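Local coordinates for protein KLLA0C04147p (Kluyveromyces lactis, PDB 5H2D) that binds ergosterol in its oxysterol-binding (ORD) domain, the part described here, and probably transfers sterols between membranes as part of a larger ankyrin-repeat protein, at residues Lys119-Leu124 with Arg354-Gln359; Thr128-Arg133 with Pro346-Thr351. All blocks are in the same frame, centred on the assembly; numbering follows the deposited sequence.

Interaction 1 of 2, residues Lys119-Leu124 with Arg354-Gln359; sequences KPFNPL and RLRPDQ
Arg-356 and Phe-121 lead a buried contact, mixed in polar and aromatic character, that joins the end of strand 119-121 and the loop after it to the start of helix 357-363. It illustrates how one arginine can serve a backbone and a carboxylate while its flat faces pack against hydrocarbon. With CG anti to the backbone N (chi1 -173°), Arg-356 stretches out from the N-cap position, and its NH1 donates to Asn-122 O at 3.0 Å with an N-H...O angle of 163°, meeting the oxygen from above the carbonyl plane. A water accepts from NH2 and donates to the same oxygen. On the carboxylate side the grip is side-on: Arg-356 NE lies 2.7 Å from Asp-358 OD1 and its NH2 3.0 Å from Asp-358 OD2, a two-nitrogen salt bridge. These bonds fix the rotation of the guanidinium, which is sandwiched between Phe-121 and Leu-124. The ring edge of Phe-121 stands over one face, CD2 to CZ of Arg-356 3.7 Å, with the two planes 68° apart; Leu-124 CG covers the opposite face, nearer its rim. Phe-121 in turn receives a CH-pi contact, Gln-359 CB lying 3.8 Å from the ring centroid, almost on the normal. The Gln-359 side chain runs on past the ring, and its NE2 hydrogen-bonds Gln-74 OE1.

Around this site, Glu-127 is a second acidic partner of Arg-356, bridged through NH1, helix 367-390 packs on Leu-124 and Asp-358, and helix 72-77 lies against Pro-120 and Pro-123. Pro-120 also touches ergosterol, placing the strand at the sterol pocket's wall.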
ATOM      1  N   LYS A 119      -6.230   3.028  14.086  1.00 11.05           N
ATOM      2  CA  LYS A 119      -6.430   1.700  13.518  1.00 10.10           C
ATOM      3  C   LYS A 119      -7.354   1.782  12.309  1.00  9.89           C
ATOM      4  O   LYS A 119      -8.520   2.186  12.463  1.00 10.73           O
ATOM      5  CB  LYS A 119      -7.028   0.784  14.581  1.00 12.19           C
ATOM      6  CG  LYS A 119      -7.359  -0.629  14.142  1.00 19.22           C
ATOM      7  CD  LYS A 119      -7.970  -1.377  15.322  1.00 22.62           C
ATOM      8  CE  LYS A 119      -8.995  -2.412  14.895  1.00 28.42           C
ATOM      9  NZ  LYS A 119      -9.570  -3.111  16.094  1.00 29.92           N
ATOM     10  N   PRO A 120      -6.903   1.414  11.105  1.00  9.83           N
ATOM     11  CA  PRO A 120      -7.825   1.290   9.965  1.00  9.27           C
ATOM     12  C   PRO A 120      -8.778   0.127  10.185  1.00 11.68           C
ATOM     13  O   PRO A 120      -8.554  -0.742  11.031  1.00 11.01           O
ATOM     14  CB  PRO A 120      -6.910   1.003   8.772  1.00 10.09           C
ATOM     15  CG  PRO A 120      -5.499   1.347   9.245  1.00 12.19           C
ATOM     16  CD  PRO A 120      -5.530   1.031  10.740  1.00 11.81           C
ATOM     17  N   PHE A 121      -9.833   0.085   9.372  1.00  8.67           N
ATOM     18  CA  PHE A 121     -10.782  -1.014   9.495  1.00  9.99           C
ATOM     19  C   PHE A 121     -10.126  -2.344   9.141  1.00 10.06           C
ATOM     20  O   PHE A 121      -9.349  -2.455   8.182  1.00 10.49           O
ATOM     21  CB  PHE A 121     -12.007  -0.785   8.604  1.00 10.01           C
ATOM     22  CG  PHE A 121     -13.080   0.027   9.263  1.00 11.61           C
ATOM     23  CD1 PHE A 121     -12.931   1.401   9.409  1.00 12.07           C
ATOM     24  CD2 PHE A 121     -14.235  -0.580   9.735  1.00 12.83           C
ATOM     25  CE1 PHE A 121     -13.927   2.163  10.030  1.00 14.62           C
ATOM     26  CE2 PHE A 121     -15.228   0.177  10.357  1.00 13.21           C
ATOM     27  CZ  PHE A 121     -15.076   1.537  10.511  1.00 14.07           C
ATOM     28  N   ASN A 122     -10.452  -3.362   9.921  1.00  9.73           N
ATOM     29  CA  ASN A 122     -10.062  -4.724   9.626  1.00  9.22           C
ATOM     30  C   ASN A 122     -11.025  -5.241   8.558  1.00  8.62           C
ATOM     31  O   ASN A 122     -12.226  -5.368   8.829  1.00 10.29           O
ATOM     32  CB  ASN A 122     -10.124  -5.542  10.923  1.00  8.91           C
ATOM     33  CG  ASN A 122      -9.534  -6.929  10.781  1.00 11.04           C
ATOM     34  OD1 ASN A 122      -8.813  -7.216   9.835  1.00 11.92           O
ATOM     35  ND2 ASN A 122      -9.836  -7.798  11.742  1.00 13.52           N
ATOM     36  N   PRO A 123     -10.565  -5.511   7.332  1.00  8.33           N
ATOM     37  CA  PRO A 123     -11.506  -5.850   6.258  1.00  9.59           C
ATOM     38  C   PRO A 123     -12.233  -7.151   6.556  1.00  9.19           C
ATOM     39  O   PRO A 123     -11.671  -8.076   7.152  1.00 11.15           O
ATOM     40  CB  PRO A 123     -10.613  -5.974   5.020  1.00 10.22           C
ATOM     41  CG  PRO A 123      -9.347  -5.226   5.375  1.00  8.70           C
ATOM     42  CD  PRO A 123      -9.169  -5.508   6.854  1.00  7.55           C
ATOM     43  N   LEU A 124     -13.500  -7.206   6.152  1.00  9.11           N
ATOM     44  CA  LEU A 124     -14.238  -8.457   6.286  1.00  8.58           C
ATOM     45  C   LEU A 124     -13.656  -9.502   5.344  1.00  9.80           C
ATOM     46  O   LEU A 124     -13.076  -9.183   4.302  1.00 10.24           O
ATOM     47  CB  LEU A 124     -15.722  -8.245   5.982  1.00 10.80           C
ATOM     48  CG  LEU A 124     -16.424  -7.192   6.838  1.00 11.50           C
ATOM     49  CD1 LEU A 124     -17.882  -7.090   6.429  1.00 15.36           C
ATOM     50  CD2 LEU A 124     -16.328  -7.508   8.325  1.00 14.55           C
ATOM     51  N   ARG A 354     -16.079   0.725  -0.573  1.00 10.73           N
ATOM     52  CA  ARG A 354     -16.889   1.946  -0.622  1.00 11.04           C
ATOM     53  C   ARG A 354     -18.310   1.701  -0.129  1.00 10.88           C
ATOM     54  O   ARG A 354     -18.970   2.634   0.343  1.00 12.52           O
ATOM     55  CB  ARG A 354     -16.927   2.505  -2.041  1.00 10.86           C
ATOM     56  CG  ARG A 354     -15.601   3.055  -2.505  1.00  9.62           C
ATOM     57  CD  ARG A 354     -15.682   3.327  -3.987  1.00 10.60           C
ATOM     58  NE  ARG A 354     -14.403   3.718  -4.565  1.00 10.97           N
ATOM     59  CZ  ARG A 354     -13.525   2.855  -5.047  1.00  8.85           C
ATOM     60  NH1 ARG A 354     -13.779   1.557  -4.990  1.00 10.53           N
ATOM     61  NH2 ARG A 354     -12.403   3.285  -5.600  1.00  9.40           N
ATOM     62  N   LEU A 355     -18.790   0.467  -0.217  1.00 11.16           N
ATOM     63  CA  LEU A 355     -20.141   0.130   0.214  1.00 11.76           C
ATOM     64  C   LEU A 355     -20.201  -0.331   1.656  1.00 11.50           C
ATOM     65  O   LEU A 355     -21.295  -0.648   2.145  1.00 11.84           O
ATOM     66  CB  LEU A 355     -20.726  -0.964  -0.684  1.00 11.91           C
ATOM     67  CG  LEU A 355     -20.698  -0.618  -2.166  1.00 13.08           C
ATOM     68  CD1 LEU A 355     -21.196  -1.770  -3.029  1.00 14.73           C
ATOM     69  CD2 LEU A 355     -21.511   0.646  -2.420  1.00 16.60           C
ATOM     70  N   ARG A 356     -19.064  -0.391   2.341  1.00  9.55           N
ATOM     71  CA  ARG A 356     -19.047  -0.894   3.710  1.00 11.30           C
ATOM     72  C   ARG A 356     -19.706   0.107   4.654  1.00 13.89           C
ATOM     73  O   ARG A 356     -19.235   1.244   4.763  1.00 11.68           O
ATOM     74  CB  ARG A 356     -17.615  -1.209   4.142  1.00 10.16           C
ATOM     75  CG  ARG A 356     -17.619  -1.886   5.471  1.00 12.43           C
ATOM     76  CD  ARG A 356     -16.253  -2.308   5.963  1.00 11.65           C
ATOM     77  NE  ARG A 356     -16.423  -2.726   7.346  1.00 11.22           N
ATOM     78  CZ  ARG A 356     -15.588  -3.506   8.021  1.00 12.01           C
ATOM     79  NH1 ARG A 356     -14.499  -4.000   7.442  1.00 11.74           N
ATOM     80  NH2 ARG A 356     -15.867  -3.798   9.287  1.00 12.25           N
ATOM     81  N   PRO A 357     -20.794  -0.262   5.345  1.00 11.21           N
ATOM     82  CA  PRO A 357     -21.649   0.749   5.985  1.00 10.88           C
ATOM     83  C   PRO A 357     -21.132   1.293   7.303  1.00 11.19           C
ATOM     84  O   PRO A 357     -21.417   2.456   7.626  1.00 12.95           O
ATOM     85  CB  PRO A 357     -22.980   0.000   6.181  1.00 13.54           C
ATOM     86  CG  PRO A 357     -22.617  -1.436   6.245  1.00 14.58           C
ATOM     87  CD  PRO A 357     -21.447  -1.580   5.278  1.00 10.45           C
ATOM     88  N   ASP A 358     -20.427   0.482   8.103  1.00 11.00           N
ATOM     89  CA  ASP A 358     -19.854   1.035   9.329  1.00 10.47           C
ATOM     90  C   ASP A 358     -18.734   2.014   9.005  1.00 12.20           C
ATOM     91  O   ASP A 358     -18.646   3.100   9.596  1.00 11.98           O
ATOM     92  CB  ASP A 358     -19.368  -0.071  10.284  1.00 12.41           C
ATOM     93  CG  ASP A 358     -18.511  -1.136   9.617  1.00 14.49           C
ATOM     94  OD1 ASP A 358     -18.474  -1.247   8.371  1.00 13.16           O
ATOM     95  OD2 ASP A 358     -17.891  -1.909  10.384  1.00 12.48           O
ATOM     96  N   GLN A 359     -17.882   1.654   8.051  1.00 12.57           N
ATOM     97  CA  GLN A 359     -16.819   2.558   7.640  1.00 11.78           C
ATOM     98  C   GLN A 359     -17.384   3.836   7.022  1.00 11.46           C
ATOM     99  O   GLN A 359     -16.842   4.924   7.243  1.00 11.64           O
ATOM    100  CB  GLN A 359     -15.887   1.838   6.666  1.00 11.28           C
ATOM    101  CG  GLN A 359     -14.684   2.661   6.284  1.00  9.59           C
ATOM    102  CD  GLN A 359     -13.740   1.896   5.398  1.00  9.24           C
ATOM    103  OE1 GLN A 359     -13.563   0.688   5.548  1.00 10.03           O
ATOM    104  NE2 GLN A 359     -13.126   2.600   4.458  1.00  9.56           N
TER
HETATM  105  O   HOH W   1     -14.065  -5.145  11.063  1.00 20.81           O

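Interaction 2 of 2, residues Thr128-Arg133 with Pro346-Thr351; sequences TFEYSR and PWLPPT
Thr-128 and Thr-351 meet through two hydrogen bonds, one between backbones and one between hydroxyls, where the loop 346-351 comes alongside the beginning of strand 128-133. In the first, Thr-128 N donates to Thr-351 O at 3.0 Å, almost perfectly straight (178°), although the donor sits well above the carbonyl plane. In the second, the two OG1 atoms of Thr-128 and Thr-351 approach to 2.6 Å, and either could be the donor. Both threonines place OG1 between the backbone N and the carbonyl carbon (chi1 57° and 55°), which turns the two hydroxyl oxygens toward each other. Backbone pairing of Thr-128 with Thr-353 continues this attachment just beyond the loop segment.

Van der Waals contacts of carbon against polar groups lie beside these bonds. Pro-349 sets its ring CG 3.7 Å from Thr-128 OG1. Further along the strand, the Leu-348 CD2 methyl lies against the Glu-130 carboxylate, 3.4 Å from its CD, while Pro-349 CD makes a looser approach to Glu-130 OE2.

Charge enters through Glu-130, whose extended chain carries its carboxylate past Leu-348 to partners beyond the two segments: OE2 forms a salt bridge with Arg-423 and a hydrogen bond with Tyr-419, and OE1 bonds Tyr-25. Cutting this side chain back to an alanine is likely to leave Arg-423, Tyr-419 and Tyr-25 without this carboxylate partner and to open a gap beside the Leu-348 methyl.

The chemistry thus divides the work: hydrogen bonds set the position of the loop at Thr-128, whereas at Glu-130 a buried acid, wrapped partly by hydrocarbon, is satisfied by helix 419-424 and Tyr-25, so that strand, loop and C-terminal helix are tied together.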
ATOM      1  N   THR A 128     -13.528  -6.580  -0.867  1.00  9.40           N
ATOM      2  CA  THR A 128     -12.673  -6.219  -1.980  1.00 10.20           C
ATOM      3  C   THR A 128     -12.533  -4.707  -2.057  1.00  9.55           C
ATOM      4  O   THR A 128     -13.319  -3.961  -1.480  1.00  9.17           O
ATOM      5  CB  THR A 128     -13.225  -6.738  -3.317  1.00 10.25           C
ATOM      6  OG1 THR A 128     -14.554  -6.219  -3.511  1.00 10.56           O
ATOM      7  CG2 THR A 128     -13.290  -8.253  -3.321  1.00 10.68           C
ATOM      8  N   PHE A 129     -11.514  -4.259  -2.783  1.00  8.96           N
ATOM      9  CA  PHE A 129     -11.409  -2.837  -3.068  1.00  8.22           C
ATOM     10  C   PHE A 129     -10.740  -2.667  -4.423  1.00  8.87           C
ATOM     11  O   PHE A 129      -9.677  -3.236  -4.675  1.00  9.69           O
ATOM     12  CB  PHE A 129     -10.638  -2.080  -1.965  1.00  9.18           C
ATOM     13  CG  PHE A 129     -10.390  -0.615  -2.298  1.00  9.05           C
ATOM     14  CD1 PHE A 129     -11.451   0.278  -2.381  1.00  9.29           C
ATOM     15  CD2 PHE A 129      -9.105  -0.137  -2.537  1.00  9.12           C
ATOM     16  CE1 PHE A 129     -11.235   1.605  -2.710  1.00 10.29           C
ATOM     17  CE2 PHE A 129      -8.888   1.199  -2.856  1.00 10.03           C
ATOM     18  CZ  PHE A 129      -9.960   2.066  -2.942  1.00  9.45           C
ATOM     19  N   GLU A 130     -11.385  -1.907  -5.301  1.00 10.31           N
ATOM     20  CA  GLU A 130     -10.820  -1.581  -6.600  1.00 11.04           C
ATOM     21  C   GLU A 130     -10.533  -0.092  -6.678  1.00  9.58           C
ATOM     22  O   GLU A 130     -11.190   0.719  -6.016  1.00  9.85           O
ATOM     23  CB  GLU A 130     -11.777  -1.962  -7.727  1.00 12.09           C
ATOM     24  CG  GLU A 130     -13.118  -1.259  -7.619  1.00 11.06           C
ATOM     25  CD  GLU A 130     -13.874  -1.254  -8.949  1.00 11.02           C
ATOM     26  OE1 GLU A 130     -13.792  -0.225  -9.653  1.00 13.41           O
ATOM     27  OE2 GLU A 130     -14.508  -2.291  -9.274  1.00 13.55           O
ATOM     28  N   TYR A 131      -9.539   0.265  -7.486  1.00  9.93           N
ATOM     29  CA  TYR A 131      -9.204   1.674  -7.694  1.00  9.03           C
ATOM     30  C   TYR A 131      -8.431   1.783  -8.999  1.00 12.78           C
ATOM     31  O   TYR A 131      -7.320   1.252  -9.113  1.00 11.93           O
ATOM     32  CB  TYR A 131      -8.392   2.211  -6.515  1.00 10.60           C
ATOM     33  CG  TYR A 131      -7.998   3.672  -6.541  1.00 10.03           C
ATOM     34  CD1 TYR A 131      -8.892   4.656  -6.129  1.00 12.05           C
ATOM     35  CD2 TYR A 131      -6.711   4.059  -6.904  1.00 11.22           C
ATOM     36  CE1 TYR A 131      -8.525   5.996  -6.113  1.00 12.25           C
ATOM     37  CE2 TYR A 131      -6.329   5.399  -6.883  1.00 10.48           C
ATOM     38  CZ  TYR A 131      -7.238   6.355  -6.489  1.00 12.10           C
ATOM     39  OH  TYR A 131      -6.859   7.671  -6.460  1.00 11.90           O
ATOM     40  N   SER A 132      -9.017   2.457  -9.985  1.00 11.33           N
ATOM     41  CA  SER A 132      -8.336   2.685 -11.249  1.00 12.50           C
ATOM     42  C   SER A 132      -8.129   4.175 -11.450  1.00 10.32           C
ATOM     43  O   SER A 132      -8.913   5.002 -10.972  1.00 12.82           O
ATOM     44  CB  SER A 132      -9.131   2.100 -12.417  1.00 11.32           C
ATOM     45  OG  SER A 132      -9.254   0.695 -12.284  1.00 14.42           O
ATOM     46  N   ARG A 133      -7.049   4.516 -12.155  1.00 12.90           N
ATOM     47  CA  ARG A 133      -6.714   5.911 -12.423  1.00 14.91           C
ATOM     48  C   ARG A 133      -6.558   6.062 -13.928  1.00 18.25           C
ATOM     49  O   ARG A 133      -5.483   5.797 -14.482  1.00 17.77           O
ATOM     50  CB  ARG A 133      -5.458   6.328 -11.667  1.00 15.73           C
ATOM     51  CG  ARG A 133      -5.696   6.546 -10.164  1.00 13.90           C
ATOM     52  CD  ARG A 133      -6.523   7.784  -9.877  1.00 14.64           C
ATOM     53  NE  ARG A 133      -5.782   8.986 -10.243  1.00 15.24           N
ATOM     54  CZ  ARG A 133      -5.075   9.729  -9.401  1.00 15.91           C
ATOM     55  NH1 ARG A 133      -5.017   9.422  -8.109  1.00 13.89           N
ATOM     56  NH2 ARG A 133      -4.420  10.792  -9.852  1.00 19.58           N
ATOM     57  N   PRO A 346     -22.469   1.882  -9.737  1.00 15.31           N
ATOM     58  CA  PRO A 346     -23.175   0.792 -10.436  1.00 18.73           C
ATOM     59  C   PRO A 346     -22.262  -0.332 -10.904  1.00 16.37           C
ATOM     60  O   PRO A 346     -22.752  -1.449 -11.123  1.00 18.06           O
ATOM     61  CB  PRO A 346     -23.840   1.502 -11.625  1.00 18.32           C
ATOM     62  CG  PRO A 346     -23.915   2.950 -11.216  1.00 21.09           C
ATOM     63  CD  PRO A 346     -22.634   3.172 -10.429  1.00 18.38           C
ATOM     64  N   TRP A 347     -20.954  -0.081 -11.029  1.00 13.38           N
ATOM     65  CA  TRP A 347     -20.002  -1.088 -11.479  1.00 14.00           C
ATOM     66  C   TRP A 347     -19.521  -2.005 -10.362  1.00 13.90           C
ATOM     67  O   TRP A 347     -19.024  -3.097 -10.649  1.00 14.62           O
ATOM     68  CB  TRP A 347     -18.775  -0.411 -12.102  1.00 13.83           C
ATOM     69  CG  TRP A 347     -19.094   0.373 -13.338  1.00 14.89           C
ATOM     70  CD1 TRP A 347     -19.396   1.707 -13.416  1.00 13.97           C
ATOM     71  CD2 TRP A 347     -19.168  -0.137 -14.674  1.00 17.11           C
ATOM     72  NE1 TRP A 347     -19.651   2.054 -14.728  1.00 17.27           N
ATOM     73  CE2 TRP A 347     -19.516   0.943 -15.515  1.00 16.39           C
ATOM     74  CE3 TRP A 347     -18.977  -1.403 -15.238  1.00 16.20           C
ATOM     75  CZ2 TRP A 347     -19.674   0.793 -16.897  1.00 17.75           C
ATOM     76  CZ3 TRP A 347     -19.129  -1.549 -16.611  1.00 20.77           C
ATOM     77  CH2 TRP A 347     -19.472  -0.453 -17.422  1.00 20.00           C
ATOM     78  N   LEU A 348     -19.649  -1.587  -9.116  1.00 12.41           N
ATOM     79  CA  LEU A 348     -18.954  -2.281  -8.043  1.00 13.60           C
ATOM     80  C   LEU A 348     -19.609  -3.609  -7.680  1.00 13.32           C
ATOM     81  O   LEU A 348     -20.839  -3.749  -7.733  1.00 14.66           O
ATOM     82  CB  LEU A 348     -18.914  -1.405  -6.796  1.00 12.12           C
ATOM     83  CG  LEU A 348     -18.178  -0.075  -6.931  1.00 13.01           C
ATOM     84  CD1 LEU A 348     -18.376   0.741  -5.663  1.00 12.69           C
ATOM     85  CD2 LEU A 348     -16.686  -0.289  -7.212  1.00 12.51           C
ATOM     86  N   PRO A 349     -18.814  -4.575  -7.242  1.00 12.75           N
ATOM     87  CA  PRO A 349     -19.368  -5.755  -6.579  1.00 13.44           C
ATOM     88  C   PRO A 349     -19.924  -5.365  -5.228  1.00 12.12           C
ATOM     89  O   PRO A 349     -19.510  -4.338  -4.669  1.00 13.42           O
ATOM     90  CB  PRO A 349     -18.145  -6.672  -6.426  1.00 13.33           C
ATOM     91  CG  PRO A 349     -16.988  -5.707  -6.292  1.00 15.01           C
ATOM     92  CD  PRO A 349     -17.344  -4.502  -7.136  1.00 12.10           C
ATOM     93  N   PRO A 350     -20.834  -6.159  -4.656  1.00 13.86           N
ATOM     94  CA  PRO A 350     -21.367  -5.826  -3.325  1.00 16.00           C
ATOM     95  C   PRO A 350     -20.319  -5.841  -2.232  1.00 13.74           C
ATOM     96  O   PRO A 350     -20.609  -5.377  -1.126  1.00 14.26           O
ATOM     97  CB  PRO A 350     -22.429  -6.908  -3.076  1.00 17.91           C
ATOM     98  CG  PRO A 350     -22.651  -7.567  -4.387  1.00 23.40           C
ATOM     99  CD  PRO A 350     -21.459  -7.356  -5.241  1.00 16.72           C
ATOM    100  N   THR A 351     -19.127  -6.356  -2.513  1.00 11.58           N
ATOM    101  CA  THR A 351     -18.068  -6.477  -1.529  1.00 12.24           C
ATOM    102  C   THR A 351     -17.140  -5.269  -1.476  1.00 10.99           C
ATOM    103  O   THR A 351     -16.246  -5.257  -0.628  1.00 10.30           O
ATOM    104  CB  THR A 351     -17.226  -7.719  -1.827  1.00 11.25           C
ATOM    105  OG1 THR A 351     -16.751  -7.634  -3.177  1.00 11.91           O
ATOM    106  CG2 THR A 351     -18.041  -9.011  -1.620  1.00 13.75           C
TER

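How the interactions relate
The two contacts lie on the same side of the chain's centre, their own centres about 14 Å apart, and are nested: 119-124 and 128-133 follow each other early in the oxysterol-binding domain, while 346-351 and 354-359 return more than 200 residues later, so interaction 2 sits inside the loop closed by interaction 1. Between them runs most of the antiparallel strand system. Arg-354 links the pair directly, its NH2 lying 2.9 Å from Glu-130 O in a probable hydrogen bond and its NH1 packing on Phe-129. One late run of chain, 346-359, is therefore fastened at successive points to the region where the strands begin, with the interaction 1 end adjoining the sterol pocket.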